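Long-range contact in possible thiol-disulfide isomerase (Cytophaga hutchinsonii, PDB 3HCZ), which has a thioredoxin-like fold of the AhpC/TSA family and possibly catalyses thiol-disulfide exchange: residues 33-38 and 113-118. Residues are numbered along the deposited sequence; the frame is centred on the assembly and turned at random. Where two conformers were deposited one is given.
Sequences YTILFF and PVLYVL
Thr34, Leu36 and Phe38 pair with Leu118, Tyr116 and Val114 through six backbone hydrogen bonds, a regular ladder in which the strand axes come within 4.6 Å and their directions lie 164° apart, close to antiparallel. All three are hydrogen-bonded pairs, each joined in both directions; the bond from Tyr116 N to Leu36 O is nearly straight, 168° at the hydrogen. Between them lie the non-hydrogen-bonded pairs Ile35–Val117 and Phe37–Leu115, where CA–H groups lean on carbonyl oxygens, as Leu115 CA does on Leu36 O at 3.3 Å.

On one face Ile35, Phe37, Leu115 and Val117 meet through apolar carbons only. With CG1 beside its backbone N (chi1 -48°), Ile35 in the conformer given sends its two arms to different partners: Ile35 CG2 reaches Leu115 CG at 3.6 Å, and Ile35 CD1 lies alongside Val117, 3.9 Å from Val117 CG1. Phe37 lays its CD1 edge against Leu115 CB, while its CZ touches Pro113 CB at 3.5 Å. Pro113, preceded by a cis peptide bond, offers a compact apolar ring just where the strand begins; a cis-proline at this place is a hallmark of thioredoxin-like folds.

On the other face, the broad apolar ring of Phe38 serves several neighbours, Val114 and Tyr116 among them; Phe38 CE2 approaches Tyr116 CD2 at 4.0 Å, the two side chains slanting across one another. Leu36, apolar and buried, touches Tyr116 CB and Leu118 CD1 with its CB. Tyr116 packs here by its carbons, while its hydroxyl is hydrogen-bonded to Arg128 NE.

Strand 33-39 is the middle strand of the five-stranded mixed sheet, flanked by parallel 65-71; 114-118 is the next one out, paired antiparallel with 124-127. Helix 134-147 packs on Val117 and Tyr33, whose hydroxyl bonds Glu142, whereas Phe38 meets the ring of Tyr107 in helix 103-107.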
loop_
_atom_site.group_PDB
_atom_site.type_symbol
_atom_site.label_atom_id
_atom_site.label_comp_id
_atom_site.label_asym_id
_atom_site.label_seq_id
_atom_site.Cartn_x
_atom_site.Cartn_y
_atom_site.Cartn_z
ATOM N N TYR A 33 1.838 2.306 -11.363
ATOM C CA TYR A 33 0.827 2.518 -10.299
ATOM C C TYR A 33 1.438 1.972 -9.042
ATOM O O TYR A 33 2.110 0.930 -9.102
ATOM C CB TYR A 33 -0.460 1.707 -10.485
ATOM C CG TYR A 33 -1.199 2.109 -11.704
ATOM C CD1 TYR A 33 -1.877 3.333 -11.762
ATOM C CD2 TYR A 33 -1.202 1.284 -12.824
ATOM C CE1 TYR A 33 -2.555 3.726 -12.974
ATOM C CE2 TYR A 33 -1.871 1.668 -14.011
ATOM C CZ TYR A 33 -2.548 2.884 -14.055
ATOM O OH TYR A 33 -3.204 3.251 -15.231
ATOM N N THR A 34 1.232 2.682 -7.934
ATOM C CA THR A 34 1.593 2.173 -6.610
ATOM C C THR A 34 0.324 1.991 -5.795
ATOM O O THR A 34 -0.472 2.935 -5.644
ATOM C CB THR A 34 2.546 3.114 -5.813
ATOM O OG1 THR A 34 3.719 3.346 -6.582
ATOM C CG2 THR A 34 2.931 2.493 -4.394
ATOM N N ILE A 35 0.132 0.779 -5.271
ATOM C CA ILE A 35 -0.947 0.502 -4.351
ATOM C C ILE A 35 -0.396 0.765 -2.938
ATOM O O ILE A 35 0.528 0.073 -2.492
ATOM C CB ILE A 35 -1.441 -0.966 -4.489
ATOM C CG1 ILE A 35 -1.679 -1.351 -5.961
ATOM C CG2 ILE A 35 -2.691 -1.213 -3.627
ATOM C CD1 ILE A 35 -2.584 -0.392 -6.723
ATOM N N LEU A 36 -0.938 1.762 -2.270
ATOM C CA LEU A 36 -0.531 2.045 -0.953
ATOM C C LEU A 36 -1.448 1.224 -0.036
ATOM O O LEU A 36 -2.660 1.446 -0.005
ATOM C CB LEU A 36 -0.587 3.562 -0.711
ATOM C CG LEU A 36 -0.300 4.049 0.691
ATOM C CD1 LEU A 36 1.054 3.468 1.279
ATOM C CD2 LEU A 36 -0.247 5.589 0.569
ATOM N N PHE A 37 -0.874 0.287 0.717
ATOM C CA PHE A 37 -1.713 -0.651 1.518
ATOM C C PHE A 37 -1.332 -0.712 2.996
ATOM O O PHE A 37 -0.307 -1.285 3.355
ATOM C CB PHE A 37 -1.651 -2.047 0.855
ATOM C CG PHE A 37 -2.538 -3.061 1.464
ATOM C CD1 PHE A 37 -3.937 -2.975 1.334
ATOM C CD2 PHE A 37 -1.992 -4.124 2.184
ATOM C CE1 PHE A 37 -4.776 -3.974 1.914
ATOM C CE2 PHE A 37 -2.818 -5.104 2.763
ATOM C CZ PHE A 37 -4.209 -5.024 2.616
ATOM N N PHE A 38 -2.193 -0.172 3.866
ATOM C CA PHE A 38 -1.893 -0.138 5.295
ATOM C C PHE A 38 -2.567 -1.327 5.956
ATOM O O PHE A 38 -3.772 -1.554 5.757
ATOM C CB PHE A 38 -2.370 1.166 5.961
ATOM C CG PHE A 38 -1.751 2.415 5.396
ATOM C CD1 PHE A 38 -0.562 2.947 5.952
ATOM C CD2 PHE A 38 -2.377 3.104 4.333
ATOM C CE1 PHE A 38 0.050 4.113 5.418
ATOM C CE2 PHE A 38 -1.790 4.300 3.797
ATOM C CZ PHE A 38 -0.572 4.800 4.328
ATOM N N PRO A 113 -7.519 -3.232 7.011
ATOM C CA PRO A 113 -6.487 -2.598 6.194
ATOM C C PRO A 113 -7.118 -1.459 5.413
ATOM O O PRO A 113 -8.371 -1.352 5.394
ATOM C CB PRO A 113 -6.052 -3.720 5.257
ATOM C CG PRO A 113 -7.274 -4.616 5.098
ATOM C CD PRO A 113 -8.198 -4.331 6.287
ATOM N N VAL A 114 -6.287 -0.607 4.820
ATOM C CA VAL A 114 -6.754 0.547 4.063
ATOM C C VAL A 114 -5.924 0.632 2.774
ATOM O O VAL A 114 -4.701 0.526 2.833
ATOM C CB VAL A 114 -6.533 1.865 4.803
ATOM C CG1 VAL A 114 -7.107 3.031 3.943
ATOM C CG2 VAL A 114 -7.196 1.868 6.189
ATOM N N LEU A 115 -6.573 0.881 1.634
ATOM C CA LEU A 115 -5.884 0.836 0.335
ATOM C C LEU A 115 -6.084 2.146 -0.470
ATOM O O LEU A 115 -7.234 2.647 -0.602
ATOM C CB LEU A 115 -6.443 -0.367 -0.465
ATOM C CG LEU A 115 -5.811 -0.723 -1.812
ATOM C CD1 LEU A 115 -6.093 -2.172 -2.091
ATOM C CD2 LEU A 115 -6.412 0.160 -2.929
ATOM N N TYR A 116 -4.992 2.709 -0.971
ATOM C CA TYR A 116 -5.045 3.829 -1.925
ATOM C C TYR A 116 -4.398 3.401 -3.212
ATOM O O TYR A 116 -3.469 2.608 -3.182
ATOM C CB TYR A 116 -4.283 5.051 -1.392
ATOM C CG TYR A 116 -4.933 5.665 -0.169
ATOM C CD1 TYR A 116 -5.823 6.735 -0.303
ATOM C CD2 TYR A 116 -4.668 5.169 1.128
ATOM C CE1 TYR A 116 -6.415 7.323 0.834
ATOM C CE2 TYR A 116 -5.288 5.739 2.268
ATOM C CZ TYR A 116 -6.149 6.817 2.108
ATOM O OH TYR A 116 -6.798 7.418 3.182
ATOM N N VAL A 117 -4.852 3.918 -4.353
ATOM C CA VAL A 117 -4.152 3.674 -5.595
ATOM C C VAL A 117 -3.532 5.014 -5.983
ATOM O O VAL A 117 -4.204 6.061 -5.992
ATOM C CB VAL A 117 -5.105 3.165 -6.726
ATOM C CG1 VAL A 117 -4.329 2.883 -8.012
ATOM C CG2 VAL A 117 -5.857 1.880 -6.236
ATOM N N LEU A 118 -2.243 4.978 -6.306
ATOM C CA LEU A 118 -1.529 6.193 -6.717
ATOM C C LEU A 118 -1.039 6.015 -8.148
ATOM O O LEU A 118 -0.667 4.905 -8.539
ATOM C CB LEU A 118 -0.269 6.405 -5.846
ATOM C CG LEU A 118 -0.473 6.258 -4.332
ATOM C CD1 LEU A 118 0.819 6.381 -3.486
ATOM C CD2 LEU A 118 -1.575 7.252 -3.814
#